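Side-chain contacts in arginine kinase (Anthopleura japonica, PDB 4RF6), which catalyses the reversible transfer of a phosphoryl group from ATP to L-arginine, giving N(omega)-phospho-L-arginine and ADP: residues K139-A144 / E156-G161; A150-I155 / W228-D233; G265-H268 / Y274-S277; F193-G198 / K209-G214. All coordinates share one frame; numbering follows the deposited sequence.

Interaction 1: K139-A144 / E156-G161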
# COMPACT_ATOMS: atom_id res chain seq x y z
N LYS A 139 1.11 -30.82 -16.58
CA LYS A 139 1.36 -32.19 -17.03
C LYS A 139 1.19 -32.32 -18.54
O LYS A 139 0.29 -31.69 -19.12
CB LYS A 139 0.39 -33.15 -16.35
CG LYS A 139 0.73 -33.47 -14.92
CD LYS A 139 -0.40 -34.24 -14.23
CE LYS A 139 0.02 -34.67 -12.81
NZ LYS A 139 -1.14 -34.77 -11.88
N GLY A 140 2.03 -33.13 -19.17
CA GLY A 140 1.86 -33.48 -20.57
C GLY A 140 2.62 -32.65 -21.59
O GLY A 140 2.43 -32.83 -22.79
N TYR A 141 3.47 -31.74 -21.12
CA TYR A 141 4.23 -30.87 -22.03
C TYR A 141 5.70 -30.76 -21.63
O TYR A 141 6.08 -31.13 -20.53
CB TYR A 141 3.59 -29.48 -22.08
CG TYR A 141 2.10 -29.48 -22.33
CD1 TYR A 141 1.59 -29.68 -23.60
CD2 TYR A 141 1.20 -29.27 -21.29
CE1 TYR A 141 0.24 -29.69 -23.84
CE2 TYR A 141 -0.16 -29.27 -21.51
CZ TYR A 141 -0.63 -29.48 -22.80
OH TYR A 141 -1.98 -29.48 -23.04
N GLY A 142 6.52 -30.24 -22.54
CA GLY A 142 7.88 -29.88 -22.17
C GLY A 142 7.82 -28.63 -21.31
O GLY A 142 6.78 -27.97 -21.22
N LEU A 143 8.93 -28.30 -20.67
CA LEU A 143 8.99 -27.07 -19.91
C LEU A 143 9.16 -25.91 -20.89
O LEU A 143 9.27 -26.12 -22.10
CB LEU A 143 10.11 -27.14 -18.87
CG LEU A 143 9.89 -28.33 -17.94
CD1 LEU A 143 11.15 -28.73 -17.17
CD2 LEU A 143 8.75 -28.04 -16.97
N ALA A 144 9.17 -24.68 -20.38
CA ALA A 144 9.26 -23.50 -21.24
C ALA A 144 10.41 -23.47 -22.27
O ALA A 144 10.22 -22.96 -23.38
CB ALA A 144 9.26 -22.23 -20.40
N GLU A 156 -1.96 -22.15 -22.84
CA GLU A 156 -2.64 -20.88 -22.62
C GLU A 156 -4.15 -21.09 -22.58
O GLU A 156 -4.84 -20.60 -21.68
CB GLU A 156 -2.30 -19.87 -23.72
CG GLU A 156 -3.10 -18.56 -23.62
CD GLU A 156 -2.96 -17.67 -24.85
OE1 GLU A 156 -3.14 -16.44 -24.72
OE2 GLU A 156 -2.68 -18.20 -25.95
N LYS A 157 -4.64 -21.85 -23.55
CA LYS A 157 -6.07 -22.09 -23.70
C LYS A 157 -6.65 -22.85 -22.50
O LYS A 157 -7.73 -22.49 -22.00
CB LYS A 157 -6.35 -22.86 -24.99
CG LYS A 157 -7.64 -23.67 -24.94
CD LYS A 157 -8.05 -24.14 -26.33
CE LYS A 157 -9.33 -24.95 -26.29
NZ LYS A 157 -9.91 -25.14 -27.65
N LYS A 158 -5.96 -23.89 -22.06
CA LYS A 158 -6.41 -24.68 -20.92
C LYS A 158 -6.40 -23.85 -19.65
O LYS A 158 -7.34 -23.90 -18.86
CB LYS A 158 -5.55 -25.93 -20.74
CG LYS A 158 -6.01 -27.11 -21.58
CD LYS A 158 -4.84 -27.93 -22.09
CE LYS A 158 -4.52 -29.10 -21.19
NZ LYS A 158 -4.13 -30.29 -22.01
N VAL A 159 -5.33 -23.08 -19.46
CA VAL A 159 -5.18 -22.27 -18.25
C VAL A 159 -6.26 -21.20 -18.18
O VAL A 159 -6.93 -21.06 -17.15
CB VAL A 159 -3.77 -21.63 -18.17
CG1 VAL A 159 -3.73 -20.56 -17.09
CG2 VAL A 159 -2.73 -22.70 -17.89
N VAL A 160 -6.43 -20.46 -19.27
CA VAL A 160 -7.43 -19.39 -19.33
C VAL A 160 -8.83 -19.92 -19.01
O VAL A 160 -9.60 -19.27 -18.30
CB VAL A 160 -7.41 -18.67 -20.69
CG1 VAL A 160 -8.60 -17.74 -20.84
CG2 VAL A 160 -6.11 -17.89 -20.86
N GLY A 161 -9.15 -21.11 -19.52
CA GLY A 161 -10.42 -21.76 -19.23
C GLY A 161 -10.67 -21.96 -17.75
O GLY A 161 -11.80 -21.81 -17.28
O HOH W 1 -1.88 -32.40 -21.20
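K158 NZ meets Y141 OH at 2.5 Å, a hydrogen bond in which the ammonium is the donor, although so short a length is doubtful. It joins the connection between strand 127-136 and helix 149-163 to the helix itself, in the first of the two phosphagen kinase catalytic domains. The two side chains come from opposite directions. The lysine nitrogen reaches the tyrosine at its rim, near the ring plane, and not over a face. K158 gets there by a bent chain, with kinks at its second, third and fourth torsions (chi3 94°) that curl the aliphatic part round so that K158 CE also lies 3.2 Å from Y141 OH. A water adds a second link between the segments, donating to K139 O at 3.1 Å and accepting from K158 NZ at 3.2 Å. A long, flexible lysine suits this partly exposed place on the helix, while tyrosine supplies a rigid arm carrying a polar end across from the loop. The ring of H151 meets that of Y141 edge-to-face and probably limits its rotation. E154, in a long, weak ion pair with K158 NZ, may partly offset its charge, and E154 OE2 is hydrogen-bonded to Y141 OH.

Interaction 2: A150-I155 / W228-D233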
# COMPACT_ATOMS: atom_id res chain seq x y z
N ALA A 150 2.72 -25.22 -30.76
CA ALA A 150 1.33 -25.67 -30.63
C ALA A 150 0.94 -25.93 -29.18
O ALA A 150 -0.18 -25.63 -28.76
CB ALA A 150 1.12 -26.94 -31.45
N HIS A 151 1.86 -26.50 -28.42
CA HIS A 151 1.56 -26.86 -27.04
C HIS A 151 1.50 -25.64 -26.12
O HIS A 151 0.73 -25.62 -25.15
CB HIS A 151 2.55 -27.91 -26.53
CG HIS A 151 2.28 -29.28 -27.05
ND1 HIS A 151 3.13 -30.35 -26.83
CD2 HIS A 151 1.24 -29.78 -27.77
CE1 HIS A 151 2.64 -31.43 -27.39
NE2 HIS A 151 1.49 -31.11 -27.97
N ARG A 152 2.31 -24.62 -26.41
CA ARG A 152 2.25 -23.37 -25.66
C ARG A 152 0.85 -22.76 -25.80
O ARG A 152 0.28 -22.22 -24.84
CB ARG A 152 3.31 -22.38 -26.17
CG ARG A 152 3.41 -21.10 -25.35
CD ARG A 152 4.39 -20.10 -25.97
NE ARG A 152 5.79 -20.50 -25.77
CZ ARG A 152 6.57 -21.01 -26.72
NH1 ARG A 152 6.12 -21.18 -27.95
NH2 ARG A 152 7.82 -21.36 -26.42
N LEU A 153 0.28 -22.88 -27.00
CA LEU A 153 -1.05 -22.35 -27.27
C LEU A 153 -2.12 -23.16 -26.56
O LEU A 153 -3.10 -22.61 -26.04
CB LEU A 153 -1.29 -22.32 -28.78
CG LEU A 153 -0.44 -21.29 -29.51
CD1 LEU A 153 -0.45 -21.50 -31.01
CD2 LEU A 153 -0.96 -19.90 -29.17
N GLU A 154 -1.93 -24.48 -26.53
CA GLU A 154 -2.86 -25.37 -25.84
C GLU A 154 -2.82 -25.12 -24.34
O GLU A 154 -3.85 -25.20 -23.66
CB GLU A 154 -2.50 -26.83 -26.16
CG GLU A 154 -3.46 -27.85 -25.58
CD GLU A 154 -3.22 -29.23 -26.15
OE1 GLU A 154 -3.35 -29.39 -27.38
OE2 GLU A 154 -2.90 -30.15 -25.37
N ILE A 155 -1.63 -24.82 -23.83
CA ILE A 155 -1.46 -24.50 -22.41
C ILE A 155 -2.19 -23.21 -22.06
O ILE A 155 -2.95 -23.17 -21.09
CB ILE A 155 0.03 -24.37 -22.04
CG1 ILE A 155 0.70 -25.74 -21.98
CG2 ILE A 155 0.19 -23.66 -20.70
CD1 ILE A 155 2.23 -25.68 -22.03
N TRP A 228 1.25 -14.91 -14.36
CA TRP A 228 1.97 -14.77 -15.61
C TRP A 228 1.92 -16.10 -16.33
O TRP A 228 2.26 -17.15 -15.77
CB TRP A 228 3.41 -14.33 -15.39
CG TRP A 228 3.53 -12.88 -15.06
CD1 TRP A 228 2.51 -11.98 -14.93
CD2 TRP A 228 4.74 -12.14 -14.82
NE1 TRP A 228 3.00 -10.74 -14.62
CE2 TRP A 228 4.38 -10.81 -14.55
CE3 TRP A 228 6.10 -12.49 -14.80
CZ2 TRP A 228 5.32 -9.82 -14.26
CZ3 TRP A 228 7.03 -11.50 -14.52
CH2 TRP A 228 6.64 -10.18 -14.25
N LEU A 229 1.48 -16.07 -17.58
CA LEU A 229 1.25 -17.29 -18.33
C LEU A 229 2.34 -17.45 -19.38
O LEU A 229 2.52 -16.58 -20.23
CB LEU A 229 -0.13 -17.23 -18.98
CG LEU A 229 -0.74 -18.45 -19.65
CD1 LEU A 229 -0.36 -19.72 -18.92
CD2 LEU A 229 -2.27 -18.29 -19.69
N ASN A 230 3.08 -18.56 -19.29
CA ASN A 230 4.09 -18.92 -20.29
C ASN A 230 5.27 -17.95 -20.40
O ASN A 230 5.80 -17.73 -21.49
CB ASN A 230 3.45 -19.15 -21.67
CG ASN A 230 2.71 -20.45 -21.75
OD1 ASN A 230 3.12 -21.45 -21.17
ND2 ASN A 230 1.59 -20.45 -22.48
N GLU A 231 5.66 -17.36 -19.28
CA GLU A 231 6.89 -16.57 -19.24
C GLU A 231 8.07 -17.54 -19.10
O GLU A 231 8.47 -18.19 -20.07
CB GLU A 231 6.84 -15.55 -18.10
CG GLU A 231 7.96 -14.51 -18.11
CD GLU A 231 8.83 -14.57 -16.86
OE1 GLU A 231 9.86 -13.85 -16.81
OE2 GLU A 231 8.48 -15.32 -15.93
N GLU A 232 8.62 -17.67 -17.90
CA GLU A 232 9.76 -18.56 -17.68
C GLU A 232 9.31 -19.99 -17.40
O GLU A 232 10.01 -20.96 -17.71
CB GLU A 232 10.64 -18.04 -16.54
CG GLU A 232 11.84 -18.93 -16.23
CD GLU A 232 12.70 -18.39 -15.11
OE1 GLU A 232 12.88 -17.16 -15.05
OE2 GLU A 232 13.20 -19.20 -14.31
N ASP A 233 8.13 -20.12 -16.79
CA ASP A 233 7.48 -21.42 -16.65
C ASP A 233 6.06 -21.26 -17.21
O ASP A 233 5.65 -20.15 -17.52
CB ASP A 233 7.43 -21.84 -15.18
CG ASP A 233 8.79 -22.24 -14.63
OD1 ASP A 233 9.21 -23.39 -14.87
OD2 ASP A 233 9.42 -21.41 -13.95
O HOH W 2 6.72 -19.90 -22.99
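The side chains of N230 and R152 meet at a slant, with the amide and guanidinium planes 83° apart, so the two flat groups do not stack. What lies against the amide is the aliphatic start of the arginine: R152 CG is 3.5 Å from N230 ND2. With CG set opposite the backbone nitrogen (chi1 -174°), R152 lays this methylene beside N230 before bending at its third torsion. The same ND2 gives a weak hydrogen bond to R152 O (3.2 Å, 122° at the hydrogen); G214 O is the main acceptor of this buried amide nitrogen. On the oxygen side of the amide, I155 CG2 packs 3.7 Å from N230 OD1, and the same methyl meets L229 CD1 at 4.4 Å. One water, lying in the guanidinium plane at its edge, accepts from R152 NE at 3.0 Å and donates to N230 O at 2.8 Å. Asparagine suits its place because it tolerates left-handed backbone angles, as the chain turns out of strand 225-229 toward E232, which probably binds substrate, as in related kinases. Helix 149-163 packs on the end of strand 225-229, its E156, V159 and V160 also touching L229, and strand 235-242 is the neighbour of 225-229 in the antiparallel sheet.

Interaction 3: G265-H268 / Y274-S277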
# COMPACT_ATOMS: atom_id res chain seq x y z
N GLY A 265 -3.57 -30.63 -13.72
CA GLY A 265 -2.43 -31.44 -13.30
C GLY A 265 -1.09 -30.76 -13.54
O GLY A 265 -0.92 -30.05 -14.53
N PHE A 266 -0.13 -31.00 -12.64
CA PHE A 266 1.18 -30.33 -12.67
C PHE A 266 2.33 -31.33 -12.84
O PHE A 266 2.23 -32.46 -12.39
CB PHE A 266 1.41 -29.58 -11.35
CG PHE A 266 0.51 -28.39 -11.15
CD1 PHE A 266 0.18 -27.57 -12.21
CD2 PHE A 266 0.02 -28.10 -9.89
CE1 PHE A 266 -0.64 -26.46 -12.02
CE2 PHE A 266 -0.80 -27.00 -9.69
CZ PHE A 266 -1.13 -26.19 -10.75
N GLN A 267 3.42 -30.89 -13.46
CA GLN A 267 4.64 -31.71 -13.48
C GLN A 267 5.25 -31.74 -12.09
O GLN A 267 5.43 -30.70 -11.46
CB GLN A 267 5.64 -31.17 -14.50
CG GLN A 267 5.11 -31.17 -15.93
CD GLN A 267 6.14 -30.70 -16.94
OE1 GLN A 267 7.31 -31.07 -16.87
NE2 GLN A 267 5.70 -29.87 -17.88
N HIS A 268 5.58 -32.94 -11.61
CA HIS A 268 5.84 -33.18 -10.20
C HIS A 268 6.46 -34.56 -10.00
O HIS A 268 5.98 -35.55 -10.57
CB HIS A 268 4.50 -33.07 -9.45
CG HIS A 268 4.60 -33.17 -7.96
ND1 HIS A 268 4.52 -34.37 -7.29
CD2 HIS A 268 4.73 -32.22 -7.01
CE1 HIS A 268 4.61 -34.16 -5.99
NE2 HIS A 268 4.75 -32.86 -5.79
N TYR A 274 7.81 -29.82 -7.57
CA TYR A 274 7.33 -29.30 -8.85
C TYR A 274 8.49 -28.97 -9.80
O TYR A 274 9.46 -28.32 -9.41
CB TYR A 274 6.40 -28.11 -8.63
CG TYR A 274 5.15 -28.53 -7.91
CD1 TYR A 274 4.14 -29.22 -8.59
CD2 TYR A 274 4.98 -28.29 -6.55
CE1 TYR A 274 3.00 -29.63 -7.94
CE2 TYR A 274 3.84 -28.70 -5.89
CZ TYR A 274 2.86 -29.37 -6.59
OH TYR A 274 1.72 -29.78 -5.94
N LEU A 275 8.37 -29.44 -11.03
CA LEU A 275 9.39 -29.22 -12.04
C LEU A 275 9.28 -27.83 -12.62
O LEU A 275 8.17 -27.35 -12.90
CB LEU A 275 9.27 -30.26 -13.15
CG LEU A 275 9.35 -31.69 -12.62
CD1 LEU A 275 9.13 -32.66 -13.74
CD2 LEU A 275 10.69 -31.94 -11.96
N THR A 276 10.42 -27.18 -12.80
CA THR A 276 10.48 -25.82 -13.31
C THR A 276 11.63 -25.73 -14.30
O THR A 276 12.50 -26.61 -14.32
CB THR A 276 10.72 -24.82 -12.18
OG1 THR A 276 11.86 -25.22 -11.42
CG2 THR A 276 9.51 -24.74 -11.26
N SER A 277 11.64 -24.68 -15.11
CA SER A 277 12.68 -24.50 -16.12
C SER A 277 14.07 -24.36 -15.51
O SER A 277 15.02 -25.02 -15.94
CB SER A 277 12.36 -23.28 -16.98
OG SER A 277 11.06 -23.35 -17.53
O HOH W 3 5.62 -28.08 -12.04
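Three groups gather at Q267 O: a water donates to it at 2.7 Å, and from 274-277 come L275 N at 3.2 Å and, through a CA-H contact, Y274 CA at 3.5 Å. The L275 bond is nearly straight at the hydrogen (164°), yet its donor stands well above the carbonyl plane and not on a lone pair. The same water also donates to L275 O, bridging the two backbones. Beyond this, H268 and Y274 form an antiparallel non-hydrogen-bonded pair of the small beta hairpin made by strands 268-269 and 273-274, and their side chains lie on the same face. With its CG opposite the backbone nitrogen (chi1 -175°), H268 carries the imidazole to the tyrosine and turns its edge to it: H268 CD2 sits over one face of the Y274 ring, 3.3 Å from Y274 CE1 and nearer the rim than the centre, with the ring planes 60° apart. F266 joins this aromatic cluster obliquely, F266 CB lying 3.8 Å from Y274 CE1. A cation-pi contact with R136 also engages the tyrosine ring, while H268 NE2 is held by S108 OG. Apolar leucine suits the buried next position, where L275 CD1 packs 3.9 Å from the methylene Q267 CB and the side chains cross at about a right angle. Q267 NE2 is hydrogen-bonded to L138 O.

Interaction 4: F193-G198 / K209-G214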
# COMPACT_ATOMS: atom_id res chain seq x y z
N PHE A 193 2.06 -5.09 -13.45
CA PHE A 193 1.63 -6.46 -13.75
C PHE A 193 2.25 -6.97 -15.04
O PHE A 193 2.25 -8.18 -15.31
CB PHE A 193 0.11 -6.54 -13.83
CG PHE A 193 -0.58 -6.49 -12.50
CD1 PHE A 193 0.15 -6.58 -11.33
CD2 PHE A 193 -1.97 -6.37 -12.43
CE1 PHE A 193 -0.48 -6.54 -10.09
CE2 PHE A 193 -2.61 -6.34 -11.20
CZ PHE A 193 -1.86 -6.43 -10.03
N LEU A 194 2.76 -6.06 -15.85
CA LEU A 194 3.28 -6.41 -17.16
C LEU A 194 4.62 -7.14 -17.09
O LEU A 194 5.44 -6.87 -16.21
CB LEU A 194 3.42 -5.15 -18.03
CG LEU A 194 3.50 -5.42 -19.54
CD1 LEU A 194 2.12 -5.73 -20.09
CD2 LEU A 194 4.13 -4.26 -20.29
N PHE A 195 4.83 -8.08 -18.01
CA PHE A 195 6.16 -8.59 -18.29
C PHE A 195 6.46 -8.44 -19.77
O PHE A 195 5.53 -8.38 -20.59
CB PHE A 195 6.36 -10.04 -17.80
CG PHE A 195 5.53 -11.07 -18.53
CD1 PHE A 195 6.06 -11.78 -19.60
CD2 PHE A 195 4.25 -11.38 -18.09
CE1 PHE A 195 5.32 -12.77 -20.24
CE2 PHE A 195 3.50 -12.37 -18.73
CZ PHE A 195 4.03 -13.06 -19.80
N LYS A 196 7.74 -8.33 -20.11
CA LYS A 196 8.15 -8.12 -21.50
C LYS A 196 8.97 -9.30 -21.99
O LYS A 196 9.17 -10.27 -21.24
CB LYS A 196 8.97 -6.84 -21.63
CG LYS A 196 8.33 -5.60 -21.03
CD LYS A 196 9.26 -4.40 -21.14
CE LYS A 196 8.78 -3.22 -20.31
NZ LYS A 196 9.64 -2.02 -20.50
N LYS A 197 9.44 -9.22 -23.23
CA LYS A 197 10.30 -10.26 -23.80
C LYS A 197 11.43 -10.57 -22.83
O LYS A 197 11.99 -9.66 -22.22
CB LYS A 197 10.85 -9.84 -25.16
CG LYS A 197 11.52 -10.96 -25.93
CD LYS A 197 11.89 -10.54 -27.35
CE LYS A 197 12.36 -11.74 -28.16
NZ LYS A 197 12.55 -11.42 -29.60
N GLY A 198 11.73 -11.85 -22.67
CA GLY A 198 12.68 -12.29 -21.66
C GLY A 198 14.06 -11.72 -21.90
O GLY A 198 14.42 -11.45 -23.04
N LYS A 209 11.23 -18.22 -27.59
CA LYS A 209 10.72 -18.69 -28.88
C LYS A 209 9.25 -18.31 -29.10
O LYS A 209 8.43 -18.38 -28.18
CB LYS A 209 10.92 -20.20 -29.06
CG LYS A 209 12.37 -20.63 -29.23
CD LYS A 209 12.50 -22.05 -29.80
CE LYS A 209 12.00 -23.12 -28.83
NZ LYS A 209 12.78 -23.17 -27.55
N GLU A 210 8.95 -17.90 -30.33
CA GLU A 210 7.61 -17.46 -30.75
C GLU A 210 7.03 -16.25 -30.00
O GLU A 210 5.81 -16.05 -30.03
CB GLU A 210 6.59 -18.62 -30.71
CG GLU A 210 7.11 -19.99 -31.12
CD GLU A 210 7.64 -20.06 -32.55
OE1 GLU A 210 8.34 -21.04 -32.86
OE2 GLU A 210 7.35 -19.15 -33.35
N TRP A 211 7.88 -15.45 -29.35
CA TRP A 211 7.39 -14.30 -28.59
C TRP A 211 6.50 -13.39 -29.45
O TRP A 211 6.84 -13.09 -30.59
CB TRP A 211 8.55 -13.47 -28.02
CG TRP A 211 8.07 -12.33 -27.18
CD1 TRP A 211 7.81 -11.05 -27.59
CD2 TRP A 211 7.75 -12.38 -25.79
NE1 TRP A 211 7.37 -10.30 -26.53
CE2 TRP A 211 7.32 -11.10 -25.42
CE3 TRP A 211 7.80 -13.39 -24.82
CZ2 TRP A 211 6.92 -10.79 -24.11
CZ3 TRP A 211 7.41 -13.09 -23.53
CH2 TRP A 211 6.99 -11.80 -23.18
N PRO A 212 5.36 -12.93 -28.90
CA PRO A 212 4.80 -13.14 -27.55
C PRO A 212 3.62 -14.11 -27.57
O PRO A 212 2.76 -14.04 -26.68
CB PRO A 212 4.27 -11.76 -27.21
CG PRO A 212 3.72 -11.27 -28.54
CD PRO A 212 4.59 -11.90 -29.62
N GLU A 213 3.57 -14.98 -28.56
CA GLU A 213 2.48 -15.94 -28.71
C GLU A 213 2.29 -16.80 -27.46
O GLU A 213 3.25 -17.33 -26.91
CB GLU A 213 2.76 -16.84 -29.91
CG GLU A 213 1.70 -17.89 -30.17
CD GLU A 213 1.90 -18.60 -31.50
OE1 GLU A 213 2.73 -19.53 -31.56
OE2 GLU A 213 1.24 -18.21 -32.49
N GLY A 214 1.04 -16.93 -27.01
CA GLY A 214 0.73 -17.83 -25.91
C GLY A 214 1.06 -17.27 -24.53
O GLY A 214 0.81 -17.94 -23.52
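W211 swings its CG opposite the backbone nitrogen (chi1 -177°), which carries the indole across to the 193-198 loop, while F195 takes the crowded position between its own backbone nitrogen and carbonyl carbon (chi1 66°) and brings its ring to the indole's rim. K197 CA sits over the face of the W211 six-membered ring, 3.5 Å from the centroid and 16° off the normal, a CH-pi contact. The extended lysine chain then slides along the indole in the opposite direction, K197 CB passing 3.8 Å from W211 CE2. Lysine suits this exposed place because its methylenes can cover an aromatic surface while the charged end travels on. K196 O comes 3.3 Å from W211 CH2. F195 CE1 meets W211 CH2 at 3.5 Å; the two aromatics touch rim to rim, neither lying over the other's face. F195 is buried against W228, and its side chain lies about 7 Å from that of R236, a predicted ATP-binding residue. On the indole face opposite K197 lies P212 CB, 3.4 Å above the plane. The peptide bond before P212 is cis, and proline packed against the preceding residue's ring is the classic aromatic-proline arrangement that stabilises this isomer.

In the fold
After strand 127-136, interaction 1 closes a short loop from 139-144 onto helix 149-163. Before it closes, residues 150-155 of that helix open interaction 2, so these two cross; they also touch where Y141 packs on I155. Within the long excursion from 155 to 228 lies interaction 4, whose two loops flank helix 200-205; it meets interaction 2 where F193 bonds to W228 and E213 packs on R152. Interaction 2 then closes, tying helix 149-163 to the end of strand 225-229. Interaction 3 follows in series, a local closure after helix 246-264, yet it returns to interaction 1 at K139 and G265 and to interaction 2 at D233 and S277. Interactions 1, 3 and 4 thus join the loops around that helix and strand.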